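Local structure of glutamate--tRNA ligase, cytoplasmic (Saccharomyces cerevisiae, 2HRA) at residues A29-Y34 with L146-M151; E36-R41 with G178-F183; K111-L116 with G153-N158; T118-L123 with V162-W167. The protein attaches glutamate to tRNA(Glu) after activating it with ATP, and in the N-terminal GST-like domain described here carries the regions that bind the cofactor Arc1p. All coordinates share one frame; numbering follows the deposited sequence.

In the fold
Four contacts run along the two halves of a GST-like domain. Contacts 1 and 2 join the N-terminal half, through the loop before helix 34-46 and that helix itself, to helices 137-148 and 180-195; their centres are 12 Å apart and they meet where H181 touches Y34 and R147. Contacts 3 and 4, with centres 10 Å apart, lie within the helical half and share helix 109-122, pairing it first with helix 152-158 and then with helix 162-172. Both are nested in the loop closed by contact 2. L146 touches both and ties contact 1 to them. Segment 162-167 lies in a region that interacts with Arc1p, so contact 4 packs part of that region against helix 109-122.

Contact 1: A29-Y34 with L146-M151; sequences APIVAY and LRSNGM
Y34 and R147 form the tight part of this contact. The CG methylene of R147 stands over the centre of the Y34 ring, 3.8 Å from its centroid and only 12° off the ring normal, a CH-pi contact; V32 CG1 lies against the opposite face. With R147 CG anti to the backbone N and the chain bent at its next bond (chi2 52°), the guanidinium is carried on along the ring until Y34 OH lies over one of its faces, the two planes 24° apart. The hydroxyl also makes a weak hydrogen bond with H181 ND1. Beside the ring, S148 CB approaches Y34 CD1 at 4.0 Å, and I31 CG2 touches S148 OG at 3.3 Å, a hydroxyl whose hydrogen-bond partner is A145 O.

Toward P30 the packing gives way to solvent. No direct hydrogen bond crosses; instead two waters both donate to S148 O, one also donating to P30 O (3.0 Å) and the other accepting from V32 N (3.1 Å). The loop ahead of helix 34-46 thus meets the end of helix 137-148, an interface between the N-terminal and helical halves that is characteristic of the GST fold.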
loop_
_atom_site.group_PDB
_atom_site.type_symbol
_atom_site.label_atom_id
_atom_site.label_comp_id
_atom_site.label_asym_id
_atom_site.label_seq_id
_atom_site.Cartn_x
_atom_site.Cartn_y
_atom_site.Cartn_z
ATOM N N ALA A 29 0.833 10.126 -10.077
ATOM C CA ALA A 29 0.184 8.878 -10.456
ATOM C C ALA A 29 -1.276 8.945 -10.063
ATOM O O ALA A 29 -1.573 9.233 -8.913
ATOM C CB ALA A 29 0.838 7.715 -9.745
ATOM N N PRO A 30 -2.202 8.658 -11.008
ATOM C CA PRO A 30 -3.616 8.727 -10.628
ATOM C C PRO A 30 -4.011 7.701 -9.603
ATOM O O PRO A 30 -4.957 7.909 -8.888
ATOM C CB PRO A 30 -4.379 8.534 -11.952
ATOM C CG PRO A 30 -3.390 7.999 -12.920
ATOM C CD PRO A 30 -2.004 8.319 -12.429
ATOM N N ILE A 31 -3.296 6.593 -9.534
ATOM C CA ILE A 31 -3.430 5.669 -8.438
ATOM C C ILE A 31 -2.056 5.589 -7.797
ATOM O O ILE A 31 -1.157 4.933 -8.312
ATOM C CB ILE A 31 -3.881 4.269 -8.909
ATOM C CG1 ILE A 31 -5.117 4.386 -9.823
ATOM C CG2 ILE A 31 -4.107 3.353 -7.702
ATOM C CD1 ILE A 31 -5.470 3.047 -10.551
ATOM N N VAL A 32 -1.911 6.276 -6.674
ATOM C CA VAL A 32 -0.642 6.393 -5.947
ATOM C C VAL A 32 -0.205 5.056 -5.350
ATOM O O VAL A 32 -1.036 4.296 -4.817
ATOM C CB VAL A 32 -0.779 7.496 -4.849
ATOM C CG1 VAL A 32 0.479 7.554 -3.940
ATOM C CG2 VAL A 32 -1.056 8.859 -5.504
ATOM N N ALA A 33 1.095 4.777 -5.448
ATOM C CA ALA A 33 1.683 3.508 -5.048
ATOM C C ALA A 33 1.859 3.394 -3.533
ATOM O O ALA A 33 2.964 3.190 -3.019
ATOM C CB ALA A 33 3.014 3.306 -5.759
ATOM N N TYR A 34 0.756 3.507 -2.800
ATOM C CA TYR A 34 0.821 3.473 -1.336
ATOM C C TYR A 34 1.332 2.133 -0.850
ATOM O O TYR A 34 2.136 2.070 0.069
ATOM C CB TYR A 34 -0.538 3.838 -0.685
ATOM C CG TYR A 34 -0.856 5.312 -0.743
ATOM C CD1 TYR A 34 -1.871 5.794 -1.573
ATOM C CD2 TYR A 34 -0.107 6.237 -0.039
ATOM C CE1 TYR A 34 -2.148 7.127 -1.643
ATOM C CE2 TYR A 34 -0.396 7.616 -0.119
ATOM C CZ TYR A 34 -1.397 8.038 -0.919
ATOM O OH TYR A 34 -1.701 9.390 -1.033
ATOM N N LEU A 146 -6.756 0.571 -0.763
ATOM C CA LEU A 146 -7.935 1.355 -0.311
ATOM C C LEU A 146 -7.594 2.823 -0.024
ATOM O O LEU A 146 -8.409 3.733 -0.291
ATOM C CB LEU A 146 -8.619 0.679 0.906
ATOM C CG LEU A 146 -9.184 -0.741 0.657
ATOM C CD1 LEU A 146 -9.645 -1.360 1.986
ATOM C CD2 LEU A 146 -10.329 -0.747 -0.343
ATOM N N ARG A 147 -6.385 3.079 0.462
ATOM C CA ARG A 147 -5.896 4.446 0.649
ATOM C C ARG A 147 -5.902 5.173 -0.687
ATOM O O ARG A 147 -6.234 6.344 -0.757
ATOM C CB ARG A 147 -4.480 4.483 1.251
ATOM C CG ARG A 147 -3.919 5.880 1.567
ATOM C CD ARG A 147 -4.917 6.673 2.408
ATOM N NE ARG A 147 -4.519 8.047 2.667
ATOM C CZ ARG A 147 -4.803 9.074 1.884
ATOM N NH1 ARG A 147 -5.485 8.918 0.750
ATOM N NH2 ARG A 147 -4.382 10.268 2.233
ATOM N N SER A 148 -5.544 4.469 -1.746
ATOM C CA SER A 148 -5.451 5.098 -3.072
ATOM C C SER A 148 -6.846 5.356 -3.667
ATOM O O SER A 148 -7.005 6.208 -4.541
ATOM C CB SER A 148 -4.618 4.215 -4.024
ATOM O OG SER A 148 -5.447 3.242 -4.676
ATOM N N ASN A 149 -7.859 4.619 -3.201
ATOM C CA ASN A 149 -9.195 4.605 -3.827
ATOM C C ASN A 149 -10.232 5.348 -3.007
ATOM O O ASN A 149 -10.789 4.800 -2.052
ATOM C CB ASN A 149 -9.656 3.170 -4.012
ATOM C CG ASN A 149 -10.868 3.037 -4.879
ATOM O OD1 ASN A 149 -11.076 1.975 -5.462
ATOM N ND2 ASN A 149 -11.681 4.099 -4.995
ATOM N N GLY A 150 -10.519 6.577 -3.436
ATOM C CA GLY A 150 -11.412 7.484 -2.731
ATOM C C GLY A 150 -12.866 7.032 -2.671
ATOM O O GLY A 150 -13.616 7.502 -1.828
ATOM N N MET A 151 -13.260 6.117 -3.554
ATOM C CA MET A 151 -14.620 5.583 -3.600
ATOM C C MET A 151 -14.987 4.681 -2.413
ATOM O O MET A 151 -16.162 4.550 -2.055
ATOM C CB MET A 151 -14.806 4.776 -4.894
ATOM C CG MET A 151 -16.230 4.350 -5.140
ATOM S SD MET A 151 -16.547 3.917 -6.877
ATOM C CE MET A 151 -15.563 2.470 -7.047
HETATM O O HOH W 1 -7.277 6.576 -7.563
HETATM O O HOH W 2 -4.356 7.609 -5.277
#

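Contact 2: E36-R41 with G178-F183; sequences ELIAAR and GEAHDF
The first turn of helix 180-195 comes up beside helix 34-46, with I38 CA and A180 CA 6.7 Å apart as the nearest pair. In this GST-like fold the contact joins the helix that follows the first strand of the N-terminal half to the last helix of the chain. A180 is the small residue in the middle: its methyl is met by L37 CD2 at 3.8 Å and by I38 CG1 at 3.9 Å. The other branch of L37, CD1, reaches the ring of F183 obliquely, at CE2.

R41 closes the contact. Its chain bends at chi3 (63°), which lays the guanidinium flat over the start of the second helix, with A180 CA 3.8 Å above the centre of its plane. NH1 reaches F183 CB at 3.5 Å, the planes of guanidinium and ring being 45° apart. NE and NH2 donate to I176 O and P175 O of the preceding short helix. These carbonyls fix the rotation of the group and probably offset the cost of placing a positive charge over the N-terminal turn of a helix. E179, at the N-cap position, has its carboxylate near R41 without direct contact; a water bridges them, accepting from R41 NH2 at 3.1 Å and donating to E179 OE1 at 2.6 Å.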
loop_
_atom_site.group_PDB
_atom_site.type_symbol
_atom_site.label_atom_id
_atom_site.label_comp_id
_atom_site.label_asym_id
_atom_site.label_seq_id
_atom_site.Cartn_x
_atom_site.Cartn_y
_atom_site.Cartn_z
ATOM N N GLU A 36 3.357 -0.015 -2.113
ATOM C CA GLU A 36 4.772 -0.081 -2.401
ATOM C C GLU A 36 5.510 0.781 -1.430
ATOM O O GLU A 36 6.499 0.343 -0.850
ATOM C CB GLU A 36 5.058 0.396 -3.836
ATOM C CG GLU A 36 4.566 -0.559 -4.944
ATOM C CD GLU A 36 3.048 -0.390 -5.307
ATOM O OE1 GLU A 36 2.333 0.389 -4.666
ATOM O OE2 GLU A 36 2.579 -1.046 -6.265
ATOM N N LEU A 37 5.042 2.005 -1.235
ATOM C CA LEU A 37 5.662 2.897 -0.268
ATOM C C LEU A 37 5.619 2.340 1.153
ATOM O O LEU A 37 6.604 2.461 1.881
ATOM C CB LEU A 37 5.037 4.294 -0.310
ATOM C CG LEU A 37 5.479 5.343 0.731
ATOM C CD1 LEU A 37 6.906 5.836 0.562
ATOM C CD2 LEU A 37 4.509 6.521 0.637
ATOM N N ILE A 38 4.490 1.756 1.563
ATOM C CA ILE A 38 4.357 1.248 2.940
ATOM C C ILE A 38 5.287 0.024 3.129
ATOM O O ILE A 38 6.009 -0.118 4.140
ATOM C CB ILE A 38 2.827 0.970 3.289
ATOM C CG1 ILE A 38 2.043 2.285 3.351
ATOM C CG2 ILE A 38 2.654 0.322 4.650
ATOM C CD1 ILE A 38 0.517 2.122 3.405
ATOM N N ALA A 39 5.340 -0.824 2.111
ATOM C CA ALA A 39 6.251 -1.969 2.107
ATOM C C ALA A 39 7.683 -1.544 2.422
ATOM O O ALA A 39 8.388 -2.218 3.187
ATOM C CB ALA A 39 6.179 -2.693 0.762
ATOM N N ALA A 40 8.117 -0.458 1.765
ATOM C CA ALA A 40 9.453 0.102 1.909
ATOM C C ALA A 40 9.620 0.692 3.284
ATOM O O ALA A 40 10.651 0.548 3.886
ATOM C CB ALA A 40 9.712 1.176 0.829
ATOM N N ARG A 41 8.587 1.342 3.806
ATOM C CA ARG A 41 8.651 1.849 5.173
ATOM C C ARG A 41 8.797 0.739 6.200
ATOM O O ARG A 41 9.527 0.894 7.189
ATOM C CB ARG A 41 7.446 2.737 5.467
ATOM C CG ARG A 41 7.490 3.997 4.627
ATOM C CD ARG A 41 6.141 4.678 4.465
ATOM N NE ARG A 41 5.552 5.165 5.717
ATOM C CZ ARG A 41 5.797 6.347 6.303
ATOM N NH1 ARG A 41 6.696 7.221 5.830
ATOM N NH2 ARG A 41 5.171 6.643 7.426
ATOM N N GLY A 178 -0.328 5.093 8.304
ATOM C CA GLY A 178 -1.148 6.297 8.391
ATOM C C GLY A 178 -0.458 7.632 8.125
ATOM O O GLY A 178 -1.151 8.630 7.892
ATOM N N GLU A 179 0.878 7.679 8.203
ATOM C CA GLU A 179 1.619 8.900 7.839
ATOM C C GLU A 179 2.297 8.800 6.457
ATOM O O GLU A 179 3.037 9.710 6.063
ATOM C CB GLU A 179 2.660 9.248 8.914
ATOM C CG GLU A 179 2.032 9.535 10.257
ATOM C CD GLU A 179 3.039 9.922 11.309
ATOM O OE1 GLU A 179 4.257 9.891 11.048
ATOM O OE2 GLU A 179 2.596 10.247 12.418
ATOM N N ALA A 180 2.041 7.726 5.707
ATOM C CA ALA A 180 2.672 7.564 4.402
ATOM C C ALA A 180 2.228 8.679 3.447
ATOM O O ALA A 180 3.041 9.234 2.711
ATOM C CB ALA A 180 2.379 6.180 3.810
ATOM N N HIS A 181 0.948 9.010 3.472
ATOM C CA HIS A 181 0.442 10.130 2.678
ATOM C C HIS A 181 1.139 11.449 3.038
ATOM O O HIS A 181 1.672 12.122 2.166
ATOM C CB HIS A 181 -1.068 10.283 2.828
ATOM C CG HIS A 181 -1.564 11.622 2.394
ATOM N ND1 HIS A 181 -1.754 11.947 1.070
ATOM C CD2 HIS A 181 -1.858 12.736 3.103
ATOM C CE1 HIS A 181 -2.167 13.201 0.983
ATOM N NE2 HIS A 181 -2.235 13.703 2.203
ATOM N N ASP A 182 1.117 11.823 4.314
ATOM C CA ASP A 182 1.842 13.019 4.788
ATOM C C ASP A 182 3.337 13.003 4.436
ATOM O O ASP A 182 3.882 14.019 4.020
ATOM C CB ASP A 182 1.678 13.195 6.300
ATOM C CG ASP A 182 0.275 13.643 6.685
ATOM O OD1 ASP A 182 0.001 13.723 7.907
ATOM O OD2 ASP A 182 -0.535 13.938 5.772
ATOM N N PHE A 183 3.988 11.852 4.589
ATOM C CA PHE A 183 5.368 11.708 4.156
ATOM C C PHE A 183 5.526 12.031 2.683
ATOM O O PHE A 183 6.433 12.744 2.275
ATOM C CB PHE A 183 5.897 10.292 4.375
ATOM C CG PHE A 183 7.200 10.040 3.656
ATOM C CD1 PHE A 183 8.401 10.492 4.194
ATOM C CD2 PHE A 183 7.220 9.420 2.424
ATOM C CE1 PHE A 183 9.591 10.298 3.517
ATOM C CE2 PHE A 183 8.426 9.228 1.747
ATOM C CZ PHE A 183 9.598 9.660 2.295
HETATM O O HOH W 3 6.035 8.423 9.803
#

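Contact 3: K111-L116 with G153-N158; sequences KLSQSL and GSIIKN
Apolar contacts carry the pairing of L112 and L116 with I155 and I156, where the axes of segments 111-116 and 153-158 pass 10.2 Å apart with a signed crossing angle of -57°. I155 fills the middle with two different branches. Its CG2, anti to the backbone N, meets L116 CD1 at 3.5 Å, a close fit for two methyl groups, while CD1 at the end of the longer branch meets L112 CD2 at 3.9 Å. The side chains of L116 and I155 cross at about a right angle. L116 uses its second methyl as well: CD2 touches I156 CG1 at 4.0 Å, so the leucine fork spans both isoleucines.

No hydrogen bond joins the two helices here. S113 OG touches I155 CG2 at 3.5 Å, but its polar needs are met by F109 O in its own helix, with a weak hydrogen bond to K159 NZ in addition. Away from this interface, on the part of the helix that faces helix 90-104, S115 OG donates to K111 O at 2.9 Å.

This is helix-helix packing within the helical half of the GST-like domain: S115 packs on helix 90-104, L112 meets N149 and M151 in the turn after helix 137-148, and I156 passes the packing on to V164 and S165 of helix 162-172.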
loop_
_atom_site.group_PDB
_atom_site.type_symbol
_atom_site.label_atom_id
_atom_site.label_comp_id
_atom_site.label_asym_id
_atom_site.label_seq_id
_atom_site.Cartn_x
_atom_site.Cartn_y
_atom_site.Cartn_z
ATOM N N LYS A 111 -18.320 -3.465 -8.406
ATOM C CA LYS A 111 -17.195 -4.366 -8.241
ATOM C C LYS A 111 -16.513 -4.154 -6.914
ATOM O O LYS A 111 -16.100 -5.132 -6.243
ATOM C CB LYS A 111 -16.165 -4.164 -9.343
ATOM C CG LYS A 111 -16.634 -4.602 -10.708
ATOM C CD LYS A 111 -15.507 -4.419 -11.721
ATOM C CE LYS A 111 -15.838 -4.921 -13.097
ATOM N NZ LYS A 111 -14.566 -5.030 -13.886
ATOM N N LEU A 112 -16.349 -2.886 -6.550
ATOM C CA LEU A 112 -15.664 -2.544 -5.311
ATOM C C LEU A 112 -16.500 -3.020 -4.117
ATOM O O LEU A 112 -15.991 -3.534 -3.145
ATOM C CB LEU A 112 -15.434 -1.034 -5.250
ATOM C CG LEU A 112 -14.567 -0.483 -4.117
ATOM C CD1 LEU A 112 -13.188 -1.185 -4.084
ATOM C CD2 LEU A 112 -14.391 1.032 -4.238
ATOM N N SER A 113 -17.808 -2.846 -4.203
ATOM C CA SER A 113 -18.737 -3.376 -3.189
ATOM C C SER A 113 -18.518 -4.875 -2.901
ATOM O O SER A 113 -18.363 -5.309 -1.733
ATOM C CB SER A 113 -20.184 -3.065 -3.629
ATOM O OG SER A 113 -20.377 -1.673 -3.495
ATOM N N GLN A 114 -18.438 -5.661 -3.970
ATOM C CA GLN A 114 -18.258 -7.092 -3.828
ATOM C C GLN A 114 -16.912 -7.389 -3.200
ATOM O O GLN A 114 -16.790 -8.258 -2.338
ATOM C CB GLN A 114 -18.284 -7.784 -5.185
ATOM C CG GLN A 114 -19.562 -7.686 -5.992
ATOM C CD GLN A 114 -19.396 -8.351 -7.381
ATOM O OE1 GLN A 114 -18.842 -9.462 -7.486
ATOM N NE2 GLN A 114 -19.847 -7.659 -8.446
ATOM N N SER A 115 -15.880 -6.711 -3.676
ATOM C CA SER A 115 -14.512 -7.022 -3.225
ATOM C C SER A 115 -14.384 -6.654 -1.737
ATOM O O SER A 115 -13.760 -7.361 -0.942
ATOM C CB SER A 115 -13.488 -6.284 -4.114
ATOM O OG SER A 115 -13.698 -6.615 -5.499
ATOM N N LEU A 116 -14.976 -5.537 -1.363
ATOM C CA LEU A 116 -15.007 -5.109 0.019
ATOM C C LEU A 116 -15.783 -6.072 0.917
ATOM O O LEU A 116 -15.489 -6.191 2.108
ATOM C CB LEU A 116 -15.631 -3.691 0.124
ATOM C CG LEU A 116 -14.743 -2.513 -0.295
ATOM C CD1 LEU A 116 -15.549 -1.223 -0.425
ATOM C CD2 LEU A 116 -13.562 -2.361 0.705
ATOM N N GLY A 153 -14.516 4.680 0.902
ATOM C CA GLY A 153 -14.874 5.160 2.224
ATOM C C GLY A 153 -16.345 5.005 2.478
ATOM O O GLY A 153 -16.745 4.413 3.469
ATOM N N SER A 154 -17.149 5.549 1.561
ATOM C CA SER A 154 -18.592 5.529 1.667
ATOM C C SER A 154 -19.188 4.132 1.530
ATOM O O SER A 154 -20.193 3.834 2.157
ATOM C CB SER A 154 -19.194 6.439 0.601
ATOM O OG SER A 154 -18.408 7.597 0.532
ATOM N N ILE A 155 -18.560 3.277 0.733
ATOM C CA ILE A 155 -19.080 1.925 0.570
ATOM C C ILE A 155 -18.964 1.145 1.865
ATOM O O ILE A 155 -19.917 0.469 2.303
ATOM C CB ILE A 155 -18.435 1.195 -0.573
ATOM C CG1 ILE A 155 -18.801 1.880 -1.887
ATOM C CG2 ILE A 155 -18.944 -0.270 -0.621
ATOM C CD1 ILE A 155 -18.113 1.297 -3.049
ATOM N N ILE A 156 -17.802 1.287 2.476
ATOM C CA ILE A 156 -17.479 0.625 3.705
ATOM C C ILE A 156 -18.479 1.026 4.780
ATOM O O ILE A 156 -18.908 0.214 5.584
ATOM C CB ILE A 156 -16.062 1.021 4.153
ATOM C CG1 ILE A 156 -15.021 0.294 3.300
ATOM C CG2 ILE A 156 -15.865 0.758 5.666
ATOM C CD1 ILE A 156 -13.650 0.947 3.367
ATOM N N LYS A 157 -18.844 2.292 4.782
ATOM C CA LYS A 157 -19.812 2.793 5.750
ATOM C C LYS A 157 -21.227 2.316 5.450
ATOM O O LYS A 157 -21.880 1.681 6.278
ATOM C CB LYS A 157 -19.725 4.302 5.779
ATOM C CG LYS A 157 -20.868 4.954 6.496
ATOM C CD LYS A 157 -20.643 6.440 6.592
ATOM C CE LYS A 157 -21.881 7.111 7.108
ATOM N NZ LYS A 157 -22.268 6.582 8.459
ATOM N N ASN A 158 -21.675 2.571 4.231
ATOM C CA ASN A 158 -23.089 2.403 3.853
ATOM C C ASN A 158 -23.503 0.920 3.694
ATOM O O ASN A 158 -24.678 0.580 3.822
ATOM C CB ASN A 158 -23.355 3.197 2.584
ATOM C CG ASN A 158 -23.488 4.702 2.865
ATOM O OD1 ASN A 158 -24.122 5.085 3.830
ATOM N ND2 ASN A 158 -22.913 5.534 2.027
#

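Contact 4: T118-L123 with V162-W167; sequences TLDSQL and VNVSRW
D120 holds its CG anti to the backbone N (chi1 -164°), which swings the carboxylate over the start of helix 162-172, while N163 has CG anti to its carbonyl carbon and brings its amide across to the D120 backbone. The two side chains cross at about a right angle, yet their carboxylate and amide planes are only 22° apart. N163 ND2 donates to D120 O at 3.1 Å from above the carbonyl plane, and has N124 OD1 as a weak partner. In return D120 OD1 accepts from V164 N at 3.1 Å in a fairly straight bond and weakly from N163 N, although the position of OD1 is doubtful. A carboxylate facing the first backbone N-H groups of a helix would probably be favoured by the helix dipole. D120 OD2 takes a bond from a water, 2.6 Å away, that also accepts from V162 N.

The other side is apolar. L123 CD1 lies over a face of the W167 indole, 3.6 Å from CG, in a CH-pi contact with the five-membered ring; L119 CD2 approaches W167 CZ3 at 4.1 Å.

In this all-helical half of the GST-like fold the two segments cross at 76°, and 162-167 lies in a region that interacts with Arc1p. Helix 137-148 packs against both, presenting L146 to L119, V164 and W167 and D139 to W167 NE1, while W96 of helix 90-104 packs against L119.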
loop_
_atom_site.group_PDB
_atom_site.type_symbol
_atom_site.label_atom_id
_atom_site.label_comp_id
_atom_site.label_asym_id
_atom_site.label_seq_id
_atom_site.Cartn_x
_atom_site.Cartn_y
_atom_site.Cartn_z
ATOM N N THR A 118 -15.944 -9.360 0.394
ATOM C CA THR A 118 -15.038 -10.490 0.541
ATOM C C THR A 118 -14.015 -10.252 1.654
ATOM O O THR A 118 -13.751 -11.153 2.480
ATOM C CB THR A 118 -14.342 -10.778 -0.792
ATOM O OG1 THR A 118 -15.344 -11.101 -1.759
ATOM C CG2 THR A 118 -13.388 -11.961 -0.654
ATOM N N LEU A 119 -13.400 -9.069 1.645
ATOM C CA LEU A 119 -12.421 -8.685 2.666
ATOM C C LEU A 119 -13.076 -8.559 4.065
ATOM O O LEU A 119 -12.519 -8.982 5.094
ATOM C CB LEU A 119 -11.767 -7.358 2.265
ATOM C CG LEU A 119 -10.651 -6.752 3.140
ATOM C CD1 LEU A 119 -9.464 -7.773 3.367
ATOM C CD2 LEU A 119 -10.150 -5.404 2.571
ATOM N N ASP A 120 -14.259 -7.958 4.101
ATOM C CA ASP A 120 -15.029 -7.847 5.367
ATOM C C ASP A 120 -15.311 -9.222 5.995
ATOM O O ASP A 120 -15.122 -9.414 7.223
ATOM C CB ASP A 120 -16.315 -7.084 5.128
ATOM C CG ASP A 120 -16.977 -6.574 6.424
ATOM O OD1 ASP A 120 -16.452 -5.625 7.037
ATOM O OD2 ASP A 120 -18.063 -7.082 6.796
ATOM N N SER A 121 -15.723 -10.183 5.167
ATOM C CA SER A 121 -16.046 -11.518 5.665
ATOM C C SER A 121 -14.773 -12.175 6.174
ATOM O O SER A 121 -14.781 -12.831 7.196
ATOM C CB SER A 121 -16.707 -12.400 4.580
ATOM O OG SER A 121 -17.999 -11.932 4.213
ATOM N N GLN A 122 -13.688 -11.976 5.431
ATOM C CA GLN A 122 -12.370 -12.468 5.824
ATOM C C GLN A 122 -11.922 -11.928 7.197
ATOM O O GLN A 122 -11.313 -12.643 7.988
ATOM C CB GLN A 122 -11.353 -12.098 4.747
ATOM C CG GLN A 122 -9.945 -12.671 5.019
ATOM C CD GLN A 122 -9.862 -14.197 4.974
ATOM O OE1 GLN A 122 -10.720 -14.870 4.421
ATOM N NE2 GLN A 122 -8.781 -14.746 5.543
ATOM N N LEU A 123 -12.255 -10.672 7.485
ATOM C CA LEU A 123 -11.827 -10.027 8.704
ATOM C C LEU A 123 -12.819 -10.217 9.858
ATOM O O LEU A 123 -12.661 -9.612 10.927
ATOM C CB LEU A 123 -11.602 -8.538 8.448
ATOM C CG LEU A 123 -10.362 -8.260 7.618
ATOM C CD1 LEU A 123 -10.370 -6.824 7.177
ATOM C CD2 LEU A 123 -9.066 -8.601 8.445
ATOM N N VAL A 162 -17.868 -3.336 8.641
ATOM C CA VAL A 162 -17.357 -2.742 9.855
ATOM C C VAL A 162 -16.047 -3.413 10.206
ATOM O O VAL A 162 -15.213 -2.818 10.866
ATOM C CB VAL A 162 -18.324 -2.812 11.048
ATOM C CG1 VAL A 162 -19.600 -1.992 10.753
ATOM C CG2 VAL A 162 -18.713 -4.209 11.367
ATOM N N ASN A 163 -15.853 -4.619 9.717
ATOM C CA ASN A 163 -14.585 -5.300 9.936
ATOM C C ASN A 163 -13.490 -4.626 9.130
ATOM O O ASN A 163 -12.393 -4.379 9.639
ATOM C CB ASN A 163 -14.717 -6.752 9.560
ATOM C CG ASN A 163 -15.823 -7.431 10.332
ATOM O OD1 ASN A 163 -15.951 -7.237 11.549
ATOM N ND2 ASN A 163 -16.607 -8.231 9.650
ATOM N N VAL A 164 -13.804 -4.251 7.898
ATOM C CA VAL A 164 -12.863 -3.477 7.071
ATOM C C VAL A 164 -12.582 -2.134 7.741
ATOM O O VAL A 164 -11.453 -1.690 7.855
ATOM C CB VAL A 164 -13.427 -3.246 5.625
ATOM C CG1 VAL A 164 -12.513 -2.276 4.838
ATOM C CG2 VAL A 164 -13.545 -4.601 4.881
ATOM N N SER A 165 -13.641 -1.483 8.191
ATOM C CA SER A 165 -13.495 -0.191 8.848
ATOM C C SER A 165 -12.524 -0.262 10.027
ATOM O O SER A 165 -11.617 0.560 10.159
ATOM C CB SER A 165 -14.865 0.276 9.334
ATOM O OG SER A 165 -14.776 1.585 9.822
ATOM N N ARG A 166 -12.722 -1.254 10.878
ATOM C CA ARG A 166 -11.940 -1.378 12.100
ATOM C C ARG A 166 -10.503 -1.790 11.800
ATOM O O ARG A 166 -9.554 -1.245 12.373
ATOM C CB ARG A 166 -12.625 -2.357 13.034
ATOM C CG ARG A 166 -13.903 -1.778 13.630
ATOM C CD ARG A 166 -14.664 -2.770 14.470
ATOM N NE ARG A 166 -15.857 -2.156 15.063
ATOM C CZ ARG A 166 -16.980 -2.806 15.375
ATOM N NH1 ARG A 166 -17.089 -4.105 15.155
ATOM N NH2 ARG A 166 -18.001 -2.147 15.908
ATOM N N TRP A 167 -10.338 -2.706 10.859
ATOM C CA TRP A 167 -9.000 -3.080 10.379
ATOM C C TRP A 167 -8.243 -1.897 9.744
ATOM O O TRP A 167 -7.050 -1.764 9.959
ATOM C CB TRP A 167 -9.130 -4.248 9.405
ATOM C CG TRP A 167 -7.991 -4.528 8.495
ATOM C CD1 TRP A 167 -6.961 -5.384 8.716
ATOM C CD2 TRP A 167 -7.812 -4.012 7.165
ATOM N NE1 TRP A 167 -6.147 -5.426 7.607
ATOM C CE2 TRP A 167 -6.641 -4.585 6.650
ATOM C CE3 TRP A 167 -8.557 -3.151 6.350
ATOM C CZ2 TRP A 167 -6.159 -4.299 5.366
ATOM C CZ3 TRP A 167 -8.071 -2.854 5.054
ATOM C CH2 TRP A 167 -6.893 -3.414 4.591
HETATM O O HOH W 4 -19.337 -6.232 8.934
#